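Local coordinates for AF1502 (Archaeoglobus fulgidus, PDB 5A1Q), which is of unknown function but represents the STAC domain, a small helical domain associated with transmembrane solute transport and two-component signal transduction systems, at residues K8-E13 / I24-A29; E13-K16 / I21-I24; K16-I21 / K54-Y59; E31-D36 / Y43-S48. All blocks are in the same frame, centred on the assembly; numbering follows the deposited sequence.

How the contacts relate
From the N terminus, helix 7-18 enters three of the four contacts. Contact 2 closes the shortest loop, the tight turn leading into helix 22-33; this loop lies within that of contact 1, which joins the same two helices and shares E13 and I24 with it. Contact 3 shares K16 and I21 with contact 2, but reaches far along the chain to the start of helix 57-70, so its segments alternate with those of contact 1. Contact 4 falls within the long excursion that contact 3 spans and joins helix 22-33 to helix 43-51. Packing of L26 on I46 links contacts 1 and 4, whereas contacts 3 and 4 lie on opposite sides of the chain's centre.

Contact 1: residues K8-E13 / I24-A29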
loop_
_atom_site.group_PDB
_atom_site.type_symbol
_atom_site.label_atom_id
_atom_site.label_comp_id
_atom_site.label_asym_id
_atom_site.label_seq_id
_atom_site.Cartn_x
_atom_site.Cartn_y
_atom_site.Cartn_z
ATOM N N LYS A 8 13.400 12.383 -2.049
ATOM C CA LYS A 8 14.392 12.262 -3.108
ATOM C C LYS A 8 15.305 11.063 -2.844
ATOM O O LYS A 8 15.614 10.262 -3.759
ATOM C CB LYS A 8 15.202 13.526 -3.237
ATOM C CG LYS A 8 16.272 13.496 -4.339
ATOM N N LYS A 9 15.748 10.919 -1.598
ATOM C CA LYS A 9 16.656 9.828 -1.263
ATOM C C LYS A 9 15.964 8.453 -1.502
ATOM O O LYS A 9 16.553 7.547 -2.146
ATOM C CB LYS A 9 17.199 9.985 0.176
ATOM C CG LYS A 9 17.915 8.769 0.706
ATOM C CD LYS A 9 19.284 8.653 0.096
ATOM C CE LYS A 9 20.176 7.789 0.967
ATOM N NZ LYS A 9 21.377 7.321 0.218
ATOM N N LEU A 10 14.715 8.291 -1.040
ATOM C CA LEU A 10 14.052 7.061 -1.092
ATOM C C LEU A 10 13.723 6.736 -2.577
ATOM O O LEU A 10 13.938 5.610 -3.031
ATOM C CB LEU A 10 12.828 7.107 -0.170
ATOM C CG LEU A 10 12.066 5.825 -0.136
ATOM C CD1 LEU A 10 12.992 4.743 0.415
ATOM C CD2 LEU A 10 10.811 5.928 0.694
ATOM N N LEU A 11 13.235 7.733 -3.350
ATOM C CA LEU A 11 12.963 7.514 -4.756
ATOM C C LEU A 11 14.263 7.167 -5.491
ATOM O O LEU A 11 14.262 6.254 -6.333
ATOM C CB LEU A 11 12.366 8.775 -5.350
ATOM C CG LEU A 11 12.103 8.686 -6.849
ATOM C CD1 LEU A 11 11.191 7.534 -7.171
ATOM C CD2 LEU A 11 11.522 10.042 -7.305
ATOM N N ASP A 12 15.360 7.859 -5.206
ATOM C CA ASP A 12 16.640 7.541 -5.861
ATOM C C ASP A 12 17.107 6.092 -5.559
ATOM O O ASP A 12 17.475 5.357 -6.494
ATOM C CB ASP A 12 17.703 8.556 -5.505
ATOM C CG ASP A 12 17.488 9.914 -6.209
ATOM O OD1 ASP A 12 16.624 9.984 -7.131
ATOM O OD2 ASP A 12 18.123 10.891 -5.787
ATOM N N GLU A 13 16.984 5.645 -4.316
ATOM C CA GLU A 13 17.351 4.255 -3.994
ATOM C C GLU A 13 16.436 3.248 -4.731
ATOM O O GLU A 13 16.929 2.231 -5.218
ATOM C CB GLU A 13 17.326 3.978 -2.473
ATOM C CG GLU A 13 18.384 4.722 -1.685
ATOM C CD GLU A 13 19.754 4.064 -1.709
ATOM O OE1 GLU A 13 19.921 2.992 -2.322
ATOM O OE2 GLU A 13 20.673 4.633 -1.086
ATOM N N ILE A 24 5.898 5.780 -9.594
ATOM C CA ILE A 24 4.477 5.518 -9.372
ATOM C C ILE A 24 4.231 4.564 -8.192
ATOM O O ILE A 24 3.313 4.820 -7.391
ATOM C CB ILE A 24 3.705 5.103 -10.633
ATOM C CG1 ILE A 24 4.099 3.711 -11.079
ATOM C CG2 ILE A 24 3.908 6.132 -11.726
ATOM C CD1 ILE A 24 3.099 3.073 -12.006
ATOM N N PHE A 25 5.066 3.546 -7.991
ATOM C CA PHE A 25 4.859 2.661 -6.856
ATOM C C PHE A 25 5.013 3.467 -5.542
ATOM O O PHE A 25 4.208 3.285 -4.596
ATOM C CB PHE A 25 5.819 1.473 -6.899
ATOM C CG PHE A 25 5.458 0.471 -7.935
ATOM C CD1 PHE A 25 4.288 -0.278 -7.821
ATOM C CD2 PHE A 25 6.253 0.277 -9.036
ATOM C CE1 PHE A 25 3.930 -1.234 -8.707
ATOM C CE2 PHE A 25 5.889 -0.712 -9.931
ATOM C CZ PHE A 25 4.703 -1.425 -9.798
ATOM N N LEU A 26 6.057 4.262 -5.469
ATOM C CA LEU A 26 6.300 5.045 -4.217
ATOM C C LEU A 26 5.069 5.975 -3.958
ATOM O O LEU A 26 4.578 6.069 -2.829
ATOM C CB LEU A 26 7.594 5.819 -4.303
ATOM C CG LEU A 26 7.928 6.794 -3.178
ATOM C CD1 LEU A 26 7.922 6.034 -1.864
ATOM C CD2 LEU A 26 9.239 7.566 -3.453
ATOM N N ASN A 27 4.654 6.717 -4.982
ATOM C CA ASN A 27 3.589 7.690 -4.791
ATOM C C ASN A 27 2.257 6.918 -4.402
ATOM O O ASN A 27 1.515 7.360 -3.494
ATOM C CB ASN A 27 3.369 8.444 -6.073
ATOM C CG ASN A 27 4.523 9.379 -6.449
ATOM O OD1 ASN A 27 5.391 9.740 -5.645
ATOM N ND2 ASN A 27 4.472 9.834 -7.655
ATOM N N LYS A 28 1.950 5.817 -5.104
ATOM C CA LYS A 28 0.697 5.111 -4.795
ATOM C C LYS A 28 0.746 4.514 -3.338
ATOM O O LYS A 28 -0.275 4.544 -2.607
ATOM C CB LYS A 28 0.420 4.033 -5.808
ATOM C CG LYS A 28 0.121 4.608 -7.209
ATOM C CD LYS A 28 -1.203 5.243 -7.371
ATOM C CE LYS A 28 -1.361 5.914 -8.747
ATOM N NZ LYS A 28 -2.197 7.141 -8.552
ATOM N N ALA A 29 1.922 4.035 -2.885
ATOM C CA ALA A 29 2.009 3.529 -1.521
ATOM C C ALA A 29 1.774 4.691 -0.513
ATOM O O ALA A 29 1.066 4.562 0.465
ATOM C CB ALA A 29 3.379 2.895 -1.290
#
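L10 and L11 meet L26 through aliphatic carbons alone, with no flat group between them. The planar groups of the two segments serve other surfaces: the F25 ring packs on L50, N53 and L56, and on E31 of the second subunit. On the far flank of helix 7-18 the E13 carboxylate takes K9 NZ on the anti lone pair of OE2, at 3.1 Å, in a salt bridge between successive turns. Inside the contact, L26 is the residue that reaches across, and its two methyls divide the work. CD1 meets L10 CD2 at 3.9 Å, methyl to methyl, while CD2 comes down beside the backbone of helix 7-18, 3.9 Å from L11 CB. This is the first helix-helix interface of the four-helix fold, where two consecutive helices joined by a short turn are sealed by leucines. L26 holds CG anti to its own backbone N (chi1 173°), which carries CD1 to L10 and CD2 to L11. Around the buried leucines, I46 covers L26, and L47 and V38 cover L10. At the margin, N27 OD1 is hydrogen-bonded to Y7 OH.

Contact 2: residues E13-K16 / I21-I24; sequences ELKK and IAKI
A22 sets its methyl against L14 CB and against the N and CG of K15, close to the short turn that leads from helix 7-18 into helix 22-33. The two consecutive helices are set roughly crosswise, as in an alpha-alpha corner. The CA atoms of K15 and A22 are 5.4 Å apart here, and A22 offers a single methyl at this approach. That methyl sits against the start of two side chains and the peptide between them. L14 CB touches A22 CB at 3.8 Å, and K15 N lies 3.9 Å from the same A22 CB. Both residues of helix 7-18 set CG anti to their carbonyl carbon, beside the backbone N, with chi1 -70° for L14 and -74° for K15, yet the two chains go different ways. L14 carries its methyls on into the core, where CD1 packs on L26 CB and CD2 on L47 CD2, with V63 of helix 57-70 touching it too. K15 runs out extended beyond CG past the turn. L11 CD1 packs on K23 CA, joining this packing to contact 1. E13, one residue before L14, packs on V63, R66 and E70 of helix 57-70. Within the second segment I24 N makes a weak bond to I21 O, 3.0 Å long. On the K15 side chain it is the first carbon of the extended run that meets the alanine: K15 CG rests 3.9 Å from A22 CB.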
loop_
_atom_site.group_PDB
_atom_site.type_symbol
_atom_site.label_atom_id
_atom_site.label_comp_id
_atom_site.label_asym_id
_atom_site.label_seq_id
_atom_site.Cartn_x
_atom_site.Cartn_y
_atom_site.Cartn_z
ATOM N N GLU A 13 16.984 5.645 -4.316
ATOM C CA GLU A 13 17.351 4.255 -3.994
ATOM C C GLU A 13 16.436 3.248 -4.731
ATOM O O GLU A 13 16.929 2.231 -5.218
ATOM C CB GLU A 13 17.326 3.978 -2.473
ATOM C CG GLU A 13 18.384 4.722 -1.685
ATOM C CD GLU A 13 19.754 4.064 -1.709
ATOM O OE1 GLU A 13 19.921 2.992 -2.322
ATOM O OE2 GLU A 13 20.673 4.633 -1.086
ATOM N N LEU A 14 15.135 3.526 -4.818
ATOM C CA LEU A 14 14.232 2.599 -5.446
ATOM C C LEU A 14 14.443 2.545 -6.940
ATOM O O LEU A 14 14.419 1.466 -7.554
ATOM C CB LEU A 14 12.782 2.963 -5.101
ATOM C CG LEU A 14 12.287 2.757 -3.669
ATOM C CD1 LEU A 14 11.000 3.532 -3.399
ATOM C CD2 LEU A 14 12.018 1.291 -3.409
ATOM N N LYS A 15 14.713 3.698 -7.561
ATOM C CA LYS A 15 14.935 3.731 -8.993
ATOM C C LYS A 15 16.193 2.976 -9.362
ATOM O O LYS A 15 16.209 2.356 -10.433
ATOM C CB LYS A 15 15.070 5.136 -9.505
ATOM C CG LYS A 15 13.789 5.894 -9.578
ATOM C CD LYS A 15 14.117 7.305 -10.047
ATOM C CE LYS A 15 12.951 7.903 -10.757
ATOM N NZ LYS A 15 13.291 9.326 -11.051
ATOM N N LYS A 16 17.212 3.001 -8.480
ATOM C CA LYS A 16 18.425 2.213 -8.718
ATOM C C LYS A 16 18.086 0.730 -8.933
ATOM O O LYS A 16 18.745 0.052 -9.746
ATOM C CB LYS A 16 19.405 2.391 -7.549
ATOM C CG LYS A 16 20.866 2.124 -7.848
ATOM C CD LYS A 16 21.746 3.162 -7.172
ATOM C CE LYS A 16 21.719 4.489 -7.928
ATOM N NZ LYS A 16 22.219 5.628 -7.113
ATOM N N ILE A 21 9.742 3.479 -13.114
ATOM C CA ILE A 21 8.430 3.165 -12.588
ATOM C C ILE A 21 8.361 3.240 -11.054
ATOM O O ILE A 21 7.306 3.297 -10.500
ATOM C CB ILE A 21 7.931 1.800 -13.117
ATOM C CG1 ILE A 21 6.451 1.608 -12.904
ATOM C CG2 ILE A 21 8.699 0.656 -12.562
ATOM C CD1 ILE A 21 5.593 2.289 -13.894
ATOM N N ALA A 22 9.510 3.211 -10.395
ATOM C CA ALA A 22 9.522 3.335 -8.928
ATOM C C ALA A 22 8.703 4.577 -8.521
ATOM O O ALA A 22 8.178 4.580 -7.417
ATOM C CB ALA A 22 10.955 3.494 -8.443
ATOM N N LYS A 23 8.689 5.607 -9.303
ATOM C CA LYS A 23 8.001 6.844 -8.934
ATOM C C LYS A 23 6.512 6.506 -8.679
ATOM O O LYS A 23 5.899 6.917 -7.680
ATOM C CB LYS A 23 8.123 7.876 -10.016
ATOM C CG LYS A 23 7.325 9.111 -9.679
ATOM C CD LYS A 23 7.375 10.182 -10.759
ATOM N N ILE A 24 5.898 5.780 -9.594
ATOM C CA ILE A 24 4.477 5.518 -9.372
ATOM C C ILE A 24 4.231 4.564 -8.192
ATOM O O ILE A 24 3.313 4.820 -7.391
ATOM C CB ILE A 24 3.705 5.103 -10.633
ATOM C CG1 ILE A 24 4.099 3.711 -11.079
ATOM C CG2 ILE A 24 3.908 6.132 -11.726
ATOM C CD1 ILE A 24 3.099 3.073 -12.006
#

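Contact 3: residues K16-I21 / K54-Y59; sequences KEIGPI and KELREY
E17 meets Y59 where the end of helix 7-18 comes against the start of helix 57-70, their side chains crossing at a slant. From its root outward, E17 CB rests 3.9 Å from Y59 CB, and CG is likewise 3.9 Å from the Y59 carbonyl O. The chain then bends (chi2 -61°), which brings the carboxylate back beside the ring. OE1 approaches Y59 CD1 at 3.8 Å with the carboxylate and ring planes only 29° apart, while OE2 forms a salt bridge with R66, which probably helps to fix the carboxylate. The E17 carbonyl O also reaches Y59 CD1, at 3.7 Å. Beside it, I18 fills the cleft between L56 and Y59: CG1 touches Y59 CB at 3.7 Å and L56 CD2 at 4.1 Å, with the I18 and L56 side chains crossing at about a right angle. Replacing I18 by an alanine takes away CG1, CG2 and CD1, and would probably open a gap between Y59 CB and the L56 methyl. Helix 7-18 ends at G19, whose backbone angles leave no room for a CB. Among the neighbouring helices, E17 also packs on I62 and V63 of helix 57-70, and E55 touches G34 of the second subunit.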
loop_
_atom_site.group_PDB
_atom_site.type_symbol
_atom_site.label_atom_id
_atom_site.label_comp_id
_atom_site.label_asym_id
_atom_site.label_seq_id
_atom_site.Cartn_x
_atom_site.Cartn_y
_atom_site.Cartn_z
ATOM N N LYS A 16 17.212 3.001 -8.480
ATOM C CA LYS A 16 18.425 2.213 -8.718
ATOM C C LYS A 16 18.086 0.730 -8.933
ATOM O O LYS A 16 18.745 0.052 -9.746
ATOM C CB LYS A 16 19.405 2.391 -7.549
ATOM C CG LYS A 16 20.866 2.124 -7.848
ATOM C CD LYS A 16 21.746 3.162 -7.172
ATOM C CE LYS A 16 21.719 4.489 -7.928
ATOM N NZ LYS A 16 22.219 5.628 -7.113
ATOM N N GLU A 17 17.135 0.199 -8.169
ATOM C CA GLU A 17 16.747 -1.220 -8.252
ATOM C C GLU A 17 15.651 -1.544 -9.309
ATOM O O GLU A 17 15.754 -2.543 -10.043
ATOM C CB GLU A 17 16.296 -1.700 -6.860
ATOM C CG GLU A 17 17.404 -1.746 -5.824
ATOM C CD GLU A 17 18.501 -2.692 -6.243
ATOM O OE1 GLU A 17 18.175 -3.813 -6.671
ATOM O OE2 GLU A 17 19.669 -2.287 -6.205
ATOM N N ILE A 18 14.658 -0.668 -9.429
ATOM C CA ILE A 18 13.351 -0.924 -10.067
ATOM C C ILE A 18 13.176 -0.120 -11.397
ATOM O O ILE A 18 12.286 -0.419 -12.226
ATOM C CB ILE A 18 12.208 -0.612 -9.053
ATOM C CG1 ILE A 18 12.146 -1.718 -7.927
ATOM C CG2 ILE A 18 10.857 -0.462 -9.686
ATOM C CD1 ILE A 18 11.495 -1.196 -6.635
ATOM N N GLY A 19 13.961 0.920 -11.608
ATOM C CA GLY A 19 13.824 1.793 -12.776
ATOM C C GLY A 19 12.840 2.904 -12.568
ATOM O O GLY A 19 12.256 3.079 -11.470
ATOM N N PRO A 20 12.579 3.671 -13.646
ATOM C CA PRO A 20 11.729 4.864 -13.545
ATOM C C PRO A 20 10.331 4.667 -12.918
ATOM O O PRO A 20 9.772 5.571 -12.279
ATOM C CB PRO A 20 11.671 5.343 -15.017
ATOM C CG PRO A 20 12.870 4.843 -15.641
ATOM C CD PRO A 20 13.246 3.574 -14.949
ATOM N N ILE A 21 9.742 3.479 -13.114
ATOM C CA ILE A 21 8.430 3.165 -12.588
ATOM C C ILE A 21 8.361 3.240 -11.054
ATOM O O ILE A 21 7.306 3.297 -10.500
ATOM C CB ILE A 21 7.931 1.800 -13.117
ATOM C CG1 ILE A 21 6.451 1.608 -12.904
ATOM C CG2 ILE A 21 8.699 0.656 -12.562
ATOM C CD1 ILE A 21 5.593 2.289 -13.894
ATOM N N LYS A 54 4.694 -8.706 -4.713
ATOM C CA LYS A 54 5.561 -9.844 -5.042
ATOM C C LYS A 54 6.607 -9.567 -6.130
ATOM O O LYS A 54 7.725 -10.100 -6.091
ATOM C CB LYS A 54 4.722 -11.081 -5.381
ATOM C CG LYS A 54 3.763 -11.384 -4.236
ATOM N N GLU A 55 6.281 -8.762 -7.133
ATOM C CA GLU A 55 7.238 -8.444 -8.179
ATOM C C GLU A 55 8.345 -7.495 -7.788
ATOM O O GLU A 55 9.426 -7.538 -8.374
ATOM C CB GLU A 55 6.519 -7.891 -9.437
ATOM C CG GLU A 55 5.303 -8.712 -9.873
ATOM C CD GLU A 55 3.965 -7.995 -9.580
ATOM O OE1 GLU A 55 3.538 -7.161 -10.431
ATOM O OE2 GLU A 55 3.331 -8.248 -8.505
ATOM N N LEU A 56 8.098 -6.696 -6.738
ATOM C CA LEU A 56 9.062 -5.730 -6.207
ATOM C C LEU A 56 9.838 -6.254 -5.009
ATOM O O LEU A 56 10.874 -5.673 -4.708
ATOM C CB LEU A 56 8.429 -4.397 -5.789
ATOM C CG LEU A 56 7.621 -3.722 -6.901
ATOM C CD1 LEU A 56 7.144 -2.373 -6.387
ATOM C CD2 LEU A 56 8.423 -3.503 -8.182
ATOM N N ARG A 57 9.313 -7.274 -4.320
ATOM C CA ARG A 57 9.771 -7.632 -2.954
ATOM C C ARG A 57 11.324 -7.734 -2.830
ATOM O O ARG A 57 11.876 -7.059 -1.954
ATOM C CB ARG A 57 9.145 -8.931 -2.476
ATOM C CG ARG A 57 9.688 -9.433 -1.156
ATOM C CD ARG A 57 8.828 -10.594 -0.662
ATOM N NE ARG A 57 8.787 -11.699 -1.633
ATOM C CZ ARG A 57 7.741 -12.491 -1.887
ATOM N NH1 ARG A 57 6.570 -12.331 -1.269
ATOM N NH2 ARG A 57 7.875 -13.460 -2.790
ATOM N N GLU A 58 11.975 -8.457 -3.717
ATOM C CA GLU A 58 13.433 -8.612 -3.564
ATOM C C GLU A 58 14.153 -7.284 -3.689
ATOM O O GLU A 58 15.108 -6.974 -2.942
ATOM C CB GLU A 58 13.973 -9.589 -4.607
ATOM C CG GLU A 58 15.359 -10.074 -4.228
ATOM C CD GLU A 58 15.990 -10.950 -5.273
ATOM O OE1 GLU A 58 16.615 -10.385 -6.201
ATOM O OE2 GLU A 58 15.866 -12.194 -5.148
ATOM N N TYR A 59 13.689 -6.470 -4.613
ATOM C CA TYR A 59 14.329 -5.201 -4.900
ATOM C C TYR A 59 14.133 -4.239 -3.720
ATOM O O TYR A 59 15.026 -3.492 -3.341
ATOM C CB TYR A 59 13.769 -4.602 -6.219
ATOM C CG TYR A 59 13.894 -5.556 -7.366
ATOM C CD1 TYR A 59 15.095 -5.621 -8.062
ATOM C CD2 TYR A 59 12.896 -6.496 -7.678
ATOM C CE1 TYR A 59 15.281 -6.525 -9.086
ATOM C CE2 TYR A 59 13.074 -7.391 -8.717
ATOM C CZ TYR A 59 14.276 -7.401 -9.403
ATOM O OH TYR A 59 14.480 -8.294 -10.431
#

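Contact 4: residues E31-D36 / Y43-S48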
loop_
_atom_site.group_PDB
_atom_site.type_symbol
_atom_site.label_atom_id
_atom_site.label_comp_id
_atom_site.label_asym_id
_atom_site.label_seq_id
_atom_site.Cartn_x
_atom_site.Cartn_y
_atom_site.Cartn_z
ATOM N N GLU A 31 0.246 7.529 -0.945
ATOM C CA GLU A 31 -1.137 8.025 -1.050
ATOM C C GLU A 31 -2.108 7.041 -0.330
ATOM O O GLU A 31 -3.006 7.499 0.387
ATOM C CB GLU A 31 -1.550 8.231 -2.465
ATOM C CG GLU A 31 -0.787 9.339 -3.233
ATOM C CD GLU A 31 -0.878 9.219 -4.735
ATOM O OE1 GLU A 31 -1.636 8.380 -5.279
ATOM O OE2 GLU A 31 -0.115 9.984 -5.409
ATOM N N SER A 32 -1.871 5.732 -0.516
ATOM C CA SER A 32 -2.728 4.722 0.178
ATOM C C SER A 32 -2.632 4.872 1.681
ATOM O O SER A 32 -3.616 4.717 2.388
ATOM C CB SER A 32 -2.289 3.301 -0.189
ATOM O OG SER A 32 -2.430 3.093 -1.578
ATOM N N LEU A 33 -1.429 5.160 2.196
ATOM C CA LEU A 33 -1.193 5.309 3.607
ATOM C C LEU A 33 -1.584 6.669 4.201
ATOM O O LEU A 33 -1.723 6.769 5.434
ATOM C CB LEU A 33 0.290 5.045 3.902
ATOM C CG LEU A 33 0.783 3.635 3.651
ATOM C CD1 LEU A 33 2.298 3.574 3.690
ATOM C CD2 LEU A 33 0.219 2.616 4.589
ATOM N N GLY A 34 -1.802 7.650 3.329
ATOM C CA GLY A 34 -2.156 9.023 3.750
ATOM C C GLY A 34 -0.931 9.800 4.183
ATOM O O GLY A 34 -1.034 10.719 5.027
ATOM N N TYR A 35 0.241 9.451 3.654
ATOM C CA TYR A 35 1.493 10.203 3.975
ATOM C C TYR A 35 1.829 11.201 2.822
ATOM O O TYR A 35 1.868 10.809 1.665
ATOM C CB TYR A 35 2.698 9.284 4.079
ATOM C CG TYR A 35 2.584 8.192 5.196
ATOM C CD1 TYR A 35 1.616 8.215 6.177
ATOM C CD2 TYR A 35 3.420 7.108 5.148
ATOM C CE1 TYR A 35 1.563 7.211 7.138
ATOM C CE2 TYR A 35 3.363 6.136 6.073
ATOM C CZ TYR A 35 2.441 6.162 7.032
ATOM O OH TYR A 35 2.505 5.080 7.932
ATOM N N ASP A 36 2.055 12.499 3.160
ATOM C CA ASP A 36 2.365 13.500 2.136
ATOM C C ASP A 36 3.850 13.813 2.054
ATOM O O ASP A 36 4.281 14.583 1.188
ATOM C CB ASP A 36 1.597 14.804 2.314
ATOM C CG ASP A 36 0.842 14.824 3.577
ATOM O OD1 ASP A 36 1.474 14.569 4.641
ATOM O OD2 ASP A 36 -0.377 15.030 3.475
ATOM N N TYR A 43 9.386 6.083 6.664
ATOM C CA TYR A 43 9.899 5.377 5.516
ATOM C C TYR A 43 9.833 3.869 5.590
ATOM O O TYR A 43 9.631 3.233 4.560
ATOM C CB TYR A 43 11.333 5.823 5.134
ATOM C CG TYR A 43 12.472 5.281 5.964
ATOM C CD1 TYR A 43 12.669 5.746 7.201
ATOM C CD2 TYR A 43 13.294 4.267 5.477
ATOM C CE1 TYR A 43 13.707 5.323 8.012
ATOM C CE2 TYR A 43 14.388 3.824 6.246
ATOM C CZ TYR A 43 14.576 4.373 7.524
ATOM O OH TYR A 43 15.558 3.958 8.400
ATOM N N LYS A 44 9.961 3.308 6.784
ATOM C CA LYS A 44 9.999 1.869 6.866
ATOM C C LYS A 44 8.587 1.341 6.584
ATOM O O LYS A 44 8.443 0.301 5.931
ATOM C CB LYS A 44 10.513 1.416 8.193
ATOM C CG LYS A 44 12.032 1.624 8.293
ATOM C CD LYS A 44 12.622 0.854 9.442
ATOM C CE LYS A 44 14.129 1.163 9.562
ATOM N NZ LYS A 44 14.890 0.373 10.551
ATOM N N GLU A 45 7.598 2.089 7.042
ATOM C CA GLU A 45 6.187 1.704 6.740
ATOM C C GLU A 45 5.867 1.774 5.271
ATOM O O GLU A 45 5.210 0.878 4.705
ATOM C CB GLU A 45 5.237 2.530 7.537
ATOM C CG GLU A 45 3.841 2.004 7.334
ATOM C CD GLU A 45 2.924 2.359 8.468
ATOM O OE1 GLU A 45 3.277 2.120 9.649
ATOM O OE2 GLU A 45 1.844 2.888 8.155
ATOM N N ILE A 46 6.292 2.840 4.608
ATOM C CA ILE A 46 6.190 2.890 3.167
ATOM C C ILE A 46 6.836 1.706 2.422
ATOM O O ILE A 46 6.223 1.006 1.576
ATOM C CB ILE A 46 6.706 4.240 2.606
ATOM C CG1 ILE A 46 5.943 5.436 3.236
ATOM C CG2 ILE A 46 6.769 4.177 1.055
ATOM C CD1 ILE A 46 6.632 6.759 2.915
ATOM N N LEU A 47 8.065 1.382 2.781
ATOM C CA LEU A 47 8.702 0.224 2.233
ATOM C C LEU A 47 8.011 -1.081 2.596
ATOM O O LEU A 47 8.038 -2.025 1.762
ATOM C CB LEU A 47 10.202 0.166 2.666
ATOM C CG LEU A 47 10.999 1.307 2.105
ATOM C CD1 LEU A 47 12.392 1.284 2.710
ATOM C CD2 LEU A 47 11.072 1.258 0.589
ATOM N N SER A 48 7.428 -1.188 3.784
ATOM C CA SER A 48 6.719 -2.401 4.150
ATOM C C SER A 48 5.560 -2.688 3.135
ATOM O O SER A 48 5.295 -3.853 2.788
ATOM C CB SER A 48 6.216 -2.381 5.601
ATOM O OG SER A 48 5.082 -1.501 5.794
#
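Y35 and L33, just beyond and at the end of helix 22-33, pack against I46 of helix 43-51. The apolar part is carried by I46. Its CG1 lies 3.6 Å from Y35 CD2, in the plane of the ring at its edge, and the two side chains run past each other in opposite senses. I46 sets this branch anti to its carbonyl carbon (chi1 -57°), which brings CG1 rather than CG2 to the ring. L33 CD1 comes against the helix backbone, 4.0 Å from I46 CA, and also meets I46 CG1 at 4.1 Å. L33 lines Y35 from within its own segment too, with CB 3.8 Å above the ring plane over its centre, so that the ring is held between a face contact and an edge contact. The polar part is less certain: the Y35 hydroxyl is modelled too close to the E45 carboxylate for that pair to be interpreted. The E45 carbonyl O accepts S48 OG at 2.6 Å, with the donor 18° from the carbonyl plane. Backbone bonds complete the account: G34, with positive phi, is the C-prime residue of a Schellman motif, in which Y35 N bonds M30 O and G34 N bonds E31 O, and this turn swings Y35 back over L33. Among the neighbouring helices, I46 also packs on M30 of helix 22-33, and the next residue, L47, packs on V60 and E64 of helix 57-70; M52 of the second subunit packs on L33 and E45, and N53 of that subunit bonds S32 O.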